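Side-chain contacts in cytosine-specific methyltransferase (Escherichia coli O157:H7 EDL933, PDB 3G7U), which probably methylates cytosine in DNA at carbon 5, using S-adenosyl-L-methionine as the methyl donor: residues A[7-12]-A[52-57]; A[218-223]-A[229-234]; A[266-271]-A[309-314]. All blocks are in the same frame, centred on the assembly; numbering follows the deposited sequence.

Contact 1 of 3, residues A[7-12]-A[52-57]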
ATOM      1  N   ASP A   7      12.369  -3.507   1.197  1.00 19.39           N
ATOM      2  CA  ASP A   7      11.173  -3.437   0.307  1.00 18.95           C
ATOM      3  C   ASP A   7      11.563  -3.007  -1.123  1.00 17.42           C
ATOM      4  O   ASP A   7      12.007  -1.867  -1.337  1.00 19.83           O
ATOM      5  CB  ASP A   7      10.194  -2.455   0.997  1.00 16.28           C
ATOM      6  CG  ASP A   7       8.776  -2.390   0.341  1.00 18.48           C
ATOM      7  OD1 ASP A   7       8.522  -3.021  -0.719  1.00 21.64           O
ATOM      8  OD2 ASP A   7       7.923  -1.667   0.947  1.00 26.81           O
ATOM      9  N   LEU A   8      11.500  -3.953  -2.073  1.00 15.18           N
ATOM     10  CA  LEU A   8      11.798  -3.721  -3.453  1.00 20.87           C
ATOM     11  C   LEU A   8      10.551  -3.254  -4.198  1.00 21.79           C
ATOM     12  O   LEU A   8       9.501  -3.831  -4.009  1.00 23.06           O
ATOM     13  CB  LEU A   8      12.318  -5.008  -4.080  1.00 20.97           C
ATOM     14  CG  LEU A   8      13.577  -5.596  -3.399  1.00 21.82           C
ATOM     15  CD1 LEU A   8      14.020  -6.878  -4.168  1.00 20.40           C
ATOM     16  CD2 LEU A   8      14.743  -4.580  -3.382  1.00 25.22           C
ATOM     17  N   PHE A   9      10.699  -2.230  -5.048  1.00 16.95           N
ATOM     18  CA  PHE A   9       9.582  -1.632  -5.773  1.00 20.96           C
ATOM     19  C   PHE A   9       8.619  -1.089  -4.719  1.00 20.62           C
ATOM     20  O   PHE A   9       7.431  -1.379  -4.741  1.00 23.45           O
ATOM     21  CB  PHE A   9       8.897  -2.687  -6.623  1.00 16.83           C
ATOM     22  CG  PHE A   9       9.834  -3.451  -7.518  1.00 19.84           C
ATOM     23  CD1 PHE A   9      10.280  -2.904  -8.711  1.00 21.41           C
ATOM     24  CD2 PHE A   9      10.197  -4.755  -7.195  1.00 23.01           C
ATOM     25  CE1 PHE A   9      11.143  -3.643  -9.534  1.00 21.85           C
ATOM     26  CE2 PHE A   9      11.047  -5.488  -8.009  1.00 23.32           C
ATOM     27  CZ  PHE A   9      11.493  -4.935  -9.170  1.00 21.78           C
ATOM     28  N   SER A  10       9.135  -0.288  -3.803  1.00 19.35           N
ATOM     29  CA  SER A  10       8.403   0.033  -2.604  1.00 17.71           C
ATOM     30  C   SER A  10       7.240   1.002  -2.816  1.00 20.01           C
ATOM     31  O   SER A  10       6.296   1.055  -1.978  1.00 20.06           O
ATOM     32  CB  SER A  10       9.362   0.692  -1.593  1.00 21.45           C
ATOM     33  OG  SER A  10       9.832   1.971  -2.073  1.00 20.36           O
ATOM     34  N   GLY A  11       7.302   1.793  -3.896  1.00 18.74           N
ATOM     35  CA  GLY A  11       6.401   2.956  -4.043  1.00 18.88           C
ATOM     36  C   GLY A  11       6.486   3.812  -2.798  1.00 18.20           C
ATOM     37  O   GLY A  11       7.573   3.932  -2.179  1.00 19.82           O
ATOM     38  N   VAL A  12       5.346   4.365  -2.357  1.00 18.75           N
ATOM     39  CA  VAL A  12       5.385   5.284  -1.193  1.00 18.62           C
ATOM     40  C   VAL A  12       5.410   4.598   0.149  1.00 20.67           C
ATOM     41  O   VAL A  12       5.713   5.237   1.155  1.00 18.79           O
ATOM     42  CB  VAL A  12       4.152   6.253  -1.153  1.00 22.48           C
ATOM     43  CG1 VAL A  12       4.177   7.125  -2.365  1.00 22.71           C
ATOM     44  CG2 VAL A  12       2.829   5.470  -1.058  1.00 20.68           C
ATOM     45  N   GLU A  52      16.719   3.254  -7.662  1.00 18.00           N
ATOM     46  CA  GLU A  52      17.469   2.413  -8.557  1.00 23.64           C
ATOM     47  C   GLU A  52      16.562   1.406  -9.240  1.00 26.37           C
ATOM     48  O   GLU A  52      15.565   0.975  -8.690  1.00 29.03           O
ATOM     49  CB  GLU A  52      18.606   1.711  -7.789  1.00 22.85           C
ATOM     50  CG  GLU A  52      19.724   1.146  -8.728  1.00 19.50           C
ATOM     51  CD  GLU A  52      20.118   2.194  -9.722  1.00 23.98           C
ATOM     52  OE1 GLU A  52      20.921   3.014  -9.319  1.00 26.54           O
ATOM     53  OE2 GLU A  52      19.517   2.283 -10.848  1.00 27.51           O
ATOM     54  N   ASP A  53      16.949   1.082 -10.463  1.00 25.21           N
ATOM     55  CA  ASP A  53      16.508  -0.030 -11.218  1.00 28.24           C
ATOM     56  C   ASP A  53      17.087  -1.292 -10.575  1.00 28.45           C
ATOM     57  O   ASP A  53      18.323  -1.451 -10.468  1.00 27.42           O
ATOM     58  CB  ASP A  53      17.093   0.196 -12.609  1.00 24.00           C
ATOM     59  CG  ASP A  53      16.504  -0.719 -13.674  1.00 36.88           C
ATOM     60  OD1 ASP A  53      16.248  -1.902 -13.403  1.00 37.35           O
ATOM     61  OD2 ASP A  53      16.357  -0.245 -14.825  1.00 42.10           O
ATOM     62  N   VAL A  54      16.202  -2.207 -10.173  1.00 24.55           N
ATOM     63  CA  VAL A  54      16.589  -3.446  -9.494  0.50 26.05           C
ATOM     64  C   VAL A  54      17.489  -4.314 -10.405  1.00 27.87           C
ATOM     65  O   VAL A  54      18.263  -5.152  -9.945  1.00 32.00           O
ATOM     66  CB  VAL A  54      15.311  -4.168  -8.939  0.50 28.18           C
ATOM     67  CG1 VAL A  54      15.470  -5.642  -8.856  0.50 27.08           C
ATOM     68  CG2 VAL A  54      14.926  -3.614  -7.582  0.50 30.81           C
ATOM     69  N   SER A  55      17.397  -4.103 -11.718  1.00 29.31           N
ATOM     70  CA  SER A  55      18.257  -4.844 -12.657  1.00 30.63           C
ATOM     71  C   SER A  55      19.766  -4.570 -12.495  1.00 31.91           C
ATOM     72  O   SER A  55      20.608  -5.371 -12.945  1.00 33.88           O
ATOM     73  CB  SER A  55      17.833  -4.614 -14.108  1.00 30.15           C
ATOM     74  OG  SER A  55      18.305  -3.380 -14.600  1.00 34.78           O
ATOM     75  N   LEU A  56      20.078  -3.457 -11.847  1.00 26.33           N
ATOM     76  CA  LEU A  56      21.456  -2.992 -11.619  1.00 24.85           C
ATOM     77  C   LEU A  56      21.945  -3.414 -10.224  1.00 24.02           C
ATOM     78  O   LEU A  56      23.023  -2.991  -9.782  1.00 28.90           O
ATOM     79  CB  LEU A  56      21.516  -1.469 -11.774  1.00 21.66           C
ATOM     80  CG  LEU A  56      21.194  -0.912 -13.186  1.00 27.75           C
ATOM     81  CD1 LEU A  56      21.425   0.574 -13.197  1.00 29.04           C
ATOM     82  CD2 LEU A  56      22.101  -1.590 -14.215  1.00 28.38           C
ATOM     83  N   LEU A  57      21.132  -4.224  -9.530  1.00 25.99           N
ATOM     84  CA  LEU A  57      21.433  -4.691  -8.161  1.00 22.87           C
ATOM     85  C   LEU A  57      21.755  -6.179  -8.139  1.00 26.15           C
ATOM     86  O   LEU A  57      21.263  -6.963  -8.954  1.00 26.57           O
ATOM     87  CB  LEU A  57      20.290  -4.386  -7.157  1.00 23.22           C
ATOM     88  CG  LEU A  57      19.870  -2.910  -7.027  1.00 19.81           C
ATOM     89  CD1 LEU A  57      18.740  -2.780  -6.001  1.00 23.35           C
ATOM     90  CD2 LEU A  57      21.059  -1.934  -6.700  1.00 23.59           C
TER
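Leu8, the last residue of strand 4-8, and Val54, the first of a short 3-10 turn, have the closest alpha carbons here at 7.7 Å, and no hydrogen bond joins the two backbones. Val54 points its branch at the end of the strand, and the rim of Phe9 comes up to the fork: CZ of Phe9 lies 3.9 Å from CB of Val54. In the conformer described, one of two, both valine methyls are almost as near, with CG2 over one ring face. The two side chains meet at about a right angle. Phe9 reaches this place because its CG stands anti to the carbonyl carbon (chi1 -52°). Leu8 adds a looser touch, CD2 to Val54 CG2 at 4.3 Å. A branched valine suits the spot, since Val30, His102 and Leu106 also crowd round it. An Asx turn presents it: Asp53 OD1 accepts the backbone N-H of Ser55 at 3.0 Å. Phe9 opens the loop after the first strand of the Rossmann-like sheet, where this family typically binds S-adenosylmethionine. With carbon meeting carbon throughout, the strand end and the 3-10 turn are held by shape and exclusion of water.

Contact 2 of 3, residues A[218-223]-A[229-234]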
ATOM      1  N   ILE A 218      -9.954  18.164  11.614  1.00 20.39           N
ATOM      2  CA  ILE A 218     -10.942  17.098  11.564  1.00 23.21           C
ATOM      3  C   ILE A 218     -11.535  16.821  12.954  1.00 22.55           C
ATOM      4  O   ILE A 218     -10.989  17.248  13.979  1.00 30.12           O
ATOM      5  CB  ILE A 218     -10.326  15.793  11.041  1.00 24.02           C
ATOM      6  CG1 ILE A 218      -9.134  15.392  11.917  1.00 22.21           C
ATOM      7  CG2 ILE A 218      -9.866  15.960   9.571  1.00 24.05           C
ATOM      8  CD1 ILE A 218      -8.777  13.915  11.849  1.00 25.81           C
ATOM      9  N   LYS A 219     -12.633  16.092  12.965  1.00 27.97           N
ATOM     10  CA  LYS A 219     -13.163  15.547  14.209  1.00 34.46           C
ATOM     11  C   LYS A 219     -12.543  14.182  14.396  1.00 34.42           C
ATOM     12  O   LYS A 219     -12.594  13.343  13.485  1.00 34.31           O
ATOM     13  CB  LYS A 219     -14.671  15.392  14.122  1.00 35.71           C
ATOM     14  CG  LYS A 219     -15.407  16.688  14.016  1.00 42.86           C
ATOM     15  CD  LYS A 219     -16.901  16.413  13.931  1.00 50.61           C
ATOM     16  CE  LYS A 219     -17.659  17.709  13.702  1.00 55.36           C
ATOM     17  NZ  LYS A 219     -17.045  18.805  14.514  1.00 58.18           N
ATOM     18  N   LYS A 220     -11.899  13.982  15.538  1.00 36.92           N
ATOM     19  CA  LYS A 220     -11.428  12.660  15.894  1.00 39.80           C
ATOM     20  C   LYS A 220     -11.922  12.239  17.261  1.00 44.40           C
ATOM     21  O   LYS A 220     -11.166  12.170  18.216  1.00 48.34           O
ATOM     22  CB  LYS A 220      -9.913  12.474  15.708  1.00 40.56           C
ATOM     23  CG  LYS A 220      -8.953  13.386  16.384  1.00 41.80           C
ATOM     24  CD  LYS A 220      -7.566  12.829  16.061  1.00 37.75           C
ATOM     25  CE  LYS A 220      -6.764  12.567  17.313  1.00 49.90           C
ATOM     26  NZ  LYS A 220      -5.693  13.558  17.559  1.00 48.78           N
ATOM     27  N   ASP A 221     -13.220  11.992  17.333  1.00 48.58           N
ATOM     28  CA  ASP A 221     -13.855  11.543  18.560  1.00 52.99           C
ATOM     29  C   ASP A 221     -14.524  10.199  18.307  1.00 50.31           C
ATOM     30  O   ASP A 221     -15.676   9.987  18.691  1.00 55.68           O
ATOM     31  CB  ASP A 221     -14.884  12.582  19.034  1.00 54.85           C
ATOM     32  CG  ASP A 221     -15.866  12.980  17.939  1.00 58.34           C
ATOM     33  OD1 ASP A 221     -15.813  12.382  16.841  1.00 58.98           O
ATOM     34  OD2 ASP A 221     -16.681  13.903  18.169  1.00 64.52           O
ATOM     35  N   ARG A 222     -13.831   9.315  17.602  1.00 46.25           N
ATOM     36  CA  ARG A 222     -14.336   7.965  17.435  1.00 42.05           C
ATOM     37  C   ARG A 222     -13.383   6.908  17.912  1.00 46.98           C
ATOM     38  O   ARG A 222     -12.172   7.149  18.097  1.00 49.06           O
ATOM     39  CB  ARG A 222     -14.821   7.668  16.027  1.00 42.79           C
ATOM     40  CG  ARG A 222     -16.261   7.930  15.865  1.00 37.99           C
ATOM     41  CD  ARG A 222     -16.769   7.284  14.638  1.00 34.51           C
ATOM     42  NE  ARG A 222     -18.103   7.761  14.370  1.00 42.46           N
ATOM     43  CZ  ARG A 222     -18.830   7.378  13.329  1.00 47.09           C
ATOM     44  NH1 ARG A 222     -20.059   7.875  13.162  1.00 50.49           N
ATOM     45  NH2 ARG A 222     -18.342   6.494  12.467  1.00 37.94           N
ATOM     46  N   LYS A 223     -13.979   5.739  18.129  1.00 51.16           N
ATOM     47  CA  LYS A 223     -13.373   4.627  18.834  1.00 54.34           C
ATOM     48  C   LYS A 223     -13.568   3.379  18.001  1.00 51.35           C
ATOM     49  O   LYS A 223     -14.584   3.231  17.295  1.00 52.45           O
ATOM     50  CB  LYS A 223     -14.061   4.442  20.198  1.00 56.98           C
ATOM     51  CG  LYS A 223     -14.002   5.667  21.142  1.00 62.14           C
ATOM     52  CD  LYS A 223     -12.817   5.602  22.117  1.00 69.54           C
ATOM     53  CE  LYS A 223     -11.522   6.160  21.529  1.00 71.18           C
ATOM     54  NZ  LYS A 223     -10.422   6.067  22.522  1.00 74.38           N
ATOM     55  N   LYS A 229      -6.037   2.643  14.082  1.00 27.38           N
ATOM     56  CA  LYS A 229      -5.097   2.559  12.947  1.00 29.21           C
ATOM     57  C   LYS A 229      -5.059   3.897  12.204  1.00 29.37           C
ATOM     58  O   LYS A 229      -4.018   4.328  11.710  1.00 25.87           O
ATOM     59  CB  LYS A 229      -5.523   1.439  11.996  1.00 29.91           C
ATOM     60  CG  LYS A 229      -5.305   0.063  12.557  1.00 30.85           C
ATOM     61  CD  LYS A 229      -5.308  -1.001  11.468  1.00 28.43           C
ATOM     62  CE  LYS A 229      -5.016  -2.411  12.087  1.00 35.70           C
ATOM     63  NZ  LYS A 229      -3.767  -2.415  12.930  1.00 34.05           N
ATOM     64  N   LEU A 230      -6.203   4.572  12.149  1.00 24.38           N
ATOM     65  CA  LEU A 230      -6.290   5.847  11.414  1.00 23.10           C
ATOM     66  C   LEU A 230      -5.488   6.972  12.072  1.00 29.09           C
ATOM     67  O   LEU A 230      -4.802   7.716  11.388  1.00 27.35           O
ATOM     68  CB  LEU A 230      -7.760   6.252  11.189  1.00 27.68           C
ATOM     69  CG  LEU A 230      -8.092   7.391  10.221  1.00 26.20           C
ATOM     70  CD1 LEU A 230      -7.822   6.971   8.746  1.00 23.05           C
ATOM     71  CD2 LEU A 230      -9.576   7.762  10.371  1.00 21.42           C
ATOM     72  N   TRP A 231      -5.556   7.061  13.404  1.00 27.44           N
ATOM     73  CA  TRP A 231      -4.978   8.158  14.179  1.00 29.83           C
ATOM     74  C   TRP A 231      -3.781   7.779  15.056  1.00 26.55           C
ATOM     75  O   TRP A 231      -3.212   8.636  15.719  1.00 32.77           O
ATOM     76  CB  TRP A 231      -6.078   8.860  15.013  1.00 29.90           C
ATOM     77  CG  TRP A 231      -7.155   9.431  14.110  1.00 25.96           C
ATOM     78  CD1 TRP A 231      -6.952  10.118  12.917  1.00 25.43           C
ATOM     79  CD2 TRP A 231      -8.575   9.362  14.291  1.00 30.66           C
ATOM     80  NE1 TRP A 231      -8.167  10.465  12.366  1.00 26.09           N
ATOM     81  CE2 TRP A 231      -9.174  10.010  13.179  1.00 29.16           C
ATOM     82  CE3 TRP A 231      -9.404   8.809  15.281  1.00 30.00           C
ATOM     83  CZ2 TRP A 231     -10.566  10.125  13.034  1.00 30.83           C
ATOM     84  CZ3 TRP A 231     -10.804   8.901  15.121  1.00 31.44           C
ATOM     85  CH2 TRP A 231     -11.362   9.547  14.004  1.00 29.83           C
ATOM     86  N   GLY A 232      -3.356   6.521  15.023  1.00 30.68           N
ATOM     87  CA  GLY A 232      -2.230   6.068  15.867  1.00 29.22           C
ATOM     88  C   GLY A 232      -1.498   4.872  15.281  1.00 33.40           C
ATOM     89  O   GLY A 232      -1.343   4.777  14.047  1.00 27.94           O
ATOM     90  N   GLN A 233      -1.058   3.952  16.156  1.00 29.63           N
ATOM     91  CA  GLN A 233      -0.282   2.782  15.751  1.00 28.13           C
ATOM     92  C   GLN A 233       0.854   3.197  14.811  1.00 27.93           C
ATOM     93  O   GLN A 233       0.995   2.675  13.679  1.00 30.92           O
ATOM     94  CB  GLN A 233      -1.164   1.694  15.164  1.00 32.41           C
ATOM     95  CG  GLN A 233      -2.129   1.086  16.195  1.00 30.96           C
ATOM     96  CD  GLN A 233      -3.006  -0.004  15.614  1.00 36.18           C
ATOM     97  OE1 GLN A 233      -2.698  -0.572  14.558  1.00 37.95           O
ATOM     98  NE2 GLN A 233      -4.116  -0.308  16.304  1.00 32.30           N
ATOM     99  N   ILE A 234       1.625   4.175  15.284  1.00 27.85           N
ATOM    100  CA  ILE A 234       2.808   4.657  14.577  1.00 28.12           C
ATOM    101  C   ILE A 234       3.998   3.785  15.010  1.00 29.87           C
ATOM    102  O   ILE A 234       4.384   3.844  16.180  1.00 33.09           O
ATOM    103  CB  ILE A 234       3.133   6.133  14.928  1.00 26.37           C
ATOM    104  CG1 ILE A 234       1.896   7.062  14.773  1.00 27.56           C
ATOM    105  CG2 ILE A 234       4.333   6.609  14.111  1.00 30.63           C
ATOM    106  CD1 ILE A 234       2.144   8.500  15.115  1.00 25.97           C
TER
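The indole of Trp231 is filled on both faces. Lys220 CB sits over the middle of one, 3.4 Å from the centroid of the six-membered ring and only 3° off its normal, a CH-pi contact; Leu230 CD2 lies against the opposite face, displaced toward the rim. At the edge, in the ring plane, Arg222 O approaches CZ3 of Trp231 at 3.7 Å. Ile218 CD1 comes in obliquely beside the pyrrole nitrogen, 3.5 Å from Trp231 NE1. That N-H has its polar partner in Asp332, which lets a tryptophan be packed among aliphatic groups without stranding its one donor.

Lysine serves Lys220 as a long hydrocarbon arm with a charged end. Its CG lies between the backbone N and the carbonyl carbon (chi1 56°), which carries the chain back across the indole, CD reaching to 3.9 Å from Trp231 CG. The chain then bends at its two outer torsions, and NZ leaves the ring to bond with Leu247 O and Asn250 OD1, toward the end of helix 241-248.

A loop and the helix that follows it thus pack back on each other: the segment 218-223 leaves strand 216-217, the chain turns through helix 225-231, and the last helical residue, Trp231, reaches back over the segment that led into it. In C5-methyltransferases the part of the chain between the catalytic-domain motifs commonly forms the smaller, target-recognition region, and this contact probably belongs there. Gly232 then leaves helical geometry. The remaining side chain of note, Arg222, gives Trp231 a CB at 4.3 Å from CZ3, while its guanidinium turns away to Tyr198 in a cation-pi contact and to the hydroxyl of Tyr227. The backbone N of Arg222 is buried here with no partner in the model.

Contact 3 of 3, residues A[266-271]-A[309-314]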
ATOM      1  N   GLU A 266     -23.884  19.534 -11.134  1.00 41.04           N
ATOM      2  CA  GLU A 266     -25.306  19.165 -11.120  1.00 43.72           C
ATOM      3  C   GLU A 266     -25.495  17.707 -11.542  1.00 41.72           C
ATOM      4  O   GLU A 266     -26.330  16.982 -10.998  1.00 42.15           O
ATOM      5  CB  GLU A 266     -26.126  20.126 -11.990  1.00 47.06           C
ATOM      6  CG  GLU A 266     -26.589  21.371 -11.220  1.00 59.17           C
ATOM      7  CD  GLU A 266     -26.893  22.583 -12.117  1.00 67.68           C
ATOM      8  OE1 GLU A 266     -26.920  22.448 -13.369  1.00 68.51           O
ATOM      9  OE2 GLU A 266     -27.097  23.684 -11.553  1.00 71.73           O
ATOM     10  N   ARG A 267     -24.678  17.271 -12.482  1.00 39.14           N
ATOM     11  CA  ARG A 267     -24.680  15.899 -12.909  1.00 39.66           C
ATOM     12  C   ARG A 267     -24.265  14.975 -11.751  1.00 42.27           C
ATOM     13  O   ARG A 267     -24.901  13.941 -11.541  1.00 42.65           O
ATOM     14  CB  ARG A 267     -23.737  15.751 -14.079  1.00 40.46           C
ATOM     15  CG  ARG A 267     -24.218  14.838 -15.158  1.00 44.05           C
ATOM     16  CD  ARG A 267     -23.365  14.992 -16.377  1.00 46.35           C
ATOM     17  NE  ARG A 267     -22.011  14.500 -16.164  1.00 47.16           N
ATOM     18  CZ  ARG A 267     -20.923  15.121 -16.608  1.00 48.79           C
ATOM     19  NH1 ARG A 267     -21.039  16.258 -17.282  1.00 47.30           N
ATOM     20  NH2 ARG A 267     -19.721  14.619 -16.366  1.00 40.37           N
ATOM     21  N   TYR A 268     -23.231  15.354 -10.992  1.00 39.90           N
ATOM     22  CA  TYR A 268     -22.776  14.536  -9.863  1.00 33.85           C
ATOM     23  C   TYR A 268     -23.796  14.536  -8.727  1.00 35.68           C
ATOM     24  O   TYR A 268     -24.040  13.491  -8.107  1.00 35.64           O
ATOM     25  CB  TYR A 268     -21.416  15.008  -9.320  1.00 33.34           C
ATOM     26  CG  TYR A 268     -20.229  14.806 -10.225  1.00 26.97           C
ATOM     27  CD1 TYR A 268     -20.300  14.038 -11.390  1.00 35.38           C
ATOM     28  CD2 TYR A 268     -18.999  15.388  -9.906  1.00 32.06           C
ATOM     29  CE1 TYR A 268     -19.194  13.862 -12.209  1.00 31.50           C
ATOM     30  CE2 TYR A 268     -17.872  15.204 -10.735  1.00 29.04           C
ATOM     31  CZ  TYR A 268     -17.988  14.440 -11.869  1.00 34.27           C
ATOM     32  OH  TYR A 268     -16.894  14.294 -12.668  1.00 35.40           O
ATOM     33  N   ALA A 269     -24.389  15.696  -8.450  1.00 32.32           N
ATOM     34  CA  ALA A 269     -25.458  15.795  -7.439  1.00 35.74           C
ATOM     35  C   ALA A 269     -26.621  14.854  -7.749  1.00 37.92           C
ATOM     36  O   ALA A 269     -27.306  14.402  -6.838  1.00 42.90           O
ATOM     37  CB  ALA A 269     -25.963  17.222  -7.326  1.00 31.16           C
ATOM     38  N   SER A 270     -26.812  14.546  -9.032  1.00 40.87           N
ATOM     39  CA  SER A 270     -27.954  13.739  -9.423  0.50 43.24           C
ATOM     40  C   SER A 270     -27.672  12.237  -9.363  1.00 44.99           C
ATOM     41  O   SER A 270     -28.582  11.424  -9.512  1.00 44.40           O
ATOM     42  CB  SER A 270     -28.466  14.177 -10.794  0.50 43.93           C
ATOM     43  OG  SER A 270     -29.035  15.476 -10.704  0.50 45.73           O
ATOM     44  N   LEU A 271     -26.415  11.865  -9.099  1.00 41.28           N
ATOM     45  CA  LEU A 271     -26.056  10.444  -9.049  1.00 39.18           C
ATOM     46  C   LEU A 271     -26.595   9.752  -7.793  1.00 38.19           C
ATOM     47  O   LEU A 271     -26.514  10.277  -6.674  1.00 33.92           O
ATOM     48  CB  LEU A 271     -24.534  10.254  -9.193  1.00 40.70           C
ATOM     49  CG  LEU A 271     -23.903  10.675 -10.522  1.00 42.47           C
ATOM     50  CD1 LEU A 271     -22.393  10.533 -10.446  1.00 41.17           C
ATOM     51  CD2 LEU A 271     -24.448   9.865 -11.712  1.00 43.38           C
ATOM     52  N   ARG A 309     -11.612   9.130 -10.788  1.00 47.96           N
ATOM     53  CA  ARG A 309     -11.786   9.288  -9.343  0.50 42.19           C
ATOM     54  C   ARG A 309     -13.218   9.001  -8.910  1.00 38.27           C
ATOM     55  O   ARG A 309     -14.147   9.361  -9.609  1.00 35.31           O
ATOM     56  CB  ARG A 309     -11.359  10.694  -8.894  0.50 44.97           C
ATOM     57  CG  ARG A 309      -9.883  10.850  -8.471  0.50 46.38           C
ATOM     58  CD  ARG A 309      -8.909  10.554  -9.614  0.50 49.36           C
ATOM     59  NE  ARG A 309      -7.804  11.505  -9.683  0.50 50.56           N
ATOM     60  CZ  ARG A 309      -6.814  11.443 -10.570  0.50 50.30           C
ATOM     61  NH1 ARG A 309      -6.775  10.464 -11.465  0.50 51.01           N
ATOM     62  NH2 ARG A 309      -5.861  12.360 -10.553  0.50 48.46           N
ATOM     63  N   PRO A 310     -13.400   8.343  -7.751  1.00 30.27           N
ATOM     64  CA  PRO A 310     -14.769   8.159  -7.266  1.00 28.58           C
ATOM     65  C   PRO A 310     -15.404   9.498  -6.917  1.00 26.57           C
ATOM     66  O   PRO A 310     -14.701  10.462  -6.583  1.00 23.25           O
ATOM     67  CB  PRO A 310     -14.585   7.372  -5.961  1.00 29.21           C
ATOM     68  CG  PRO A 310     -13.223   6.718  -6.120  1.00 32.54           C
ATOM     69  CD  PRO A 310     -12.412   7.687  -6.872  1.00 32.72           C
ATOM     70  N   ILE A 311     -16.728   9.548  -6.987  1.00 24.89           N
ATOM     71  CA  ILE A 311     -17.510  10.706  -6.554  0.50 25.98           C
ATOM     72  C   ILE A 311     -17.926  10.488  -5.119  1.00 23.97           C
ATOM     73  O   ILE A 311     -18.326   9.359  -4.723  1.00 25.66           O
ATOM     74  CB  ILE A 311     -18.772  10.873  -7.457  0.50 25.56           C
ATOM     75  CG1 ILE A 311     -18.368  10.916  -8.933  0.50 29.35           C
ATOM     76  CG2 ILE A 311     -19.637  12.082  -7.069  0.50 29.80           C
ATOM     77  CD1 ILE A 311     -17.376  11.985  -9.287  0.50 26.56           C
ATOM     78  N   HIS A 312     -17.841  11.549  -4.329  1.00 21.08           N
ATOM     79  CA  HIS A 312     -18.215  11.517  -2.946  1.00 22.74           C
ATOM     80  C   HIS A 312     -19.713  11.149  -2.811  1.00 28.35           C
ATOM     81  O   HIS A 312     -20.512  11.542  -3.680  1.00 27.89           O
ATOM     82  CB  HIS A 312     -17.993  12.909  -2.384  1.00 24.08           C
ATOM     83  CG  HIS A 312     -17.981  12.959  -0.898  1.00 24.31           C
ATOM     84  ND1 HIS A 312     -19.130  13.084  -0.150  1.00 28.77           N
ATOM     85  CD2 HIS A 312     -16.959  12.887  -0.013  1.00 22.51           C
ATOM     86  CE1 HIS A 312     -18.814  13.086   1.137  1.00 27.89           C
ATOM     87  NE2 HIS A 312     -17.502  12.985   1.247  1.00 25.69           N
ATOM     88  N   PRO A 313     -20.080  10.388  -1.763  1.00 29.62           N
ATOM     89  CA  PRO A 313     -21.479   9.914  -1.662  1.00 30.06           C
ATOM     90  C   PRO A 313     -22.502  11.025  -1.451  1.00 31.39           C
ATOM     91  O   PRO A 313     -23.648  10.907  -1.944  1.00 32.75           O
ATOM     92  CB  PRO A 313     -21.452   8.990  -0.449  1.00 27.27           C
ATOM     93  CG  PRO A 313     -20.271   9.456   0.382  1.00 30.88           C
ATOM     94  CD  PRO A 313     -19.257   9.872  -0.644  1.00 30.37           C
ATOM     95  N   TYR A 314     -22.089  12.078  -0.748  1.00 32.48           N
ATOM     96  CA  TYR A 314     -22.980  13.174  -0.348  1.00 37.31           C
ATOM     97  C   TYR A 314     -22.719  14.497  -1.094  1.00 40.32           C
ATOM     98  O   TYR A 314     -23.667  15.212  -1.449  1.00 42.12           O
ATOM     99  CB  TYR A 314     -22.903  13.373   1.160  1.00 39.25           C
ATOM    100  CG  TYR A 314     -23.218  12.112   1.956  1.00 45.84           C
ATOM    101  CD1 TYR A 314     -24.350  11.334   1.671  1.00 47.43           C
ATOM    102  CD2 TYR A 314     -22.394  11.704   3.002  1.00 49.92           C
ATOM    103  CE1 TYR A 314     -24.643  10.181   2.409  1.00 46.40           C
ATOM    104  CE2 TYR A 314     -22.676  10.545   3.746  1.00 48.21           C
ATOM    105  CZ  TYR A 314     -23.796   9.801   3.445  1.00 50.34           C
ATOM    106  OH  TYR A 314     -24.064   8.666   4.190  1.00 54.86           O
TER
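Tyr268 and Ile311 make the tight half of this contact. In the conformer of Ile311 described, one of two, its delta methyl stands over the centre of the phenol ring, CD1 being 3.6 Å from the centroid of Tyr268 and 14° off the normal, a CH-pi contact in which all six ring carbons lie within 4.1 Å of that one methyl. The side chains cross at about a right angle. Chi1 (-53°) directs the longer branch of Ile311 and the bend at chi2 (-57°) lays CD1 over the ring, while CG2 comes within 4.1 Å of Tyr268 CB. Isoleucine suits the place because its two branches cover both the ring and the root of the tyrosine.

Leu271 is the looser half: its CD1 comes only to 4.3 Å from Ile311 CG1, and the residue is partly exposed, whereas Tyr268 and Ile311 are buried. Around the buried pair, His260 meets the Tyr268 ring edge-to-face, and Ser282 also touches Ile311. Arg284 bonds to both Leu271 O and His312 O, tying the two segments together by a polar route. An aromatic-aliphatic CH-pi contact thus packs helix 262-269 against the loop segment ahead of helix 321-328, away from the predicted active site.

From the N terminus, contact 1 comes first: it closes the loop from the end of strand 4-8, through two helix-strand units of the Rossmann-like domain (helices 14-22 and 34-43, strands 25-30 and 48-50), to the turn before helix 59-66. Contact 2 closes a much shorter loop, joining the segment after strand 216-217 to helix 225-231. Contact 3 follows, tying helix 262-269 to the segment before helix 321-328, across a span that is partly unmodelled. The three stand in series, none nesting in or crossing another. Contact 1 lies on the opposite side of the chain's centre from the other two, whose own centres are about 27 Å apart; no two contacts touch.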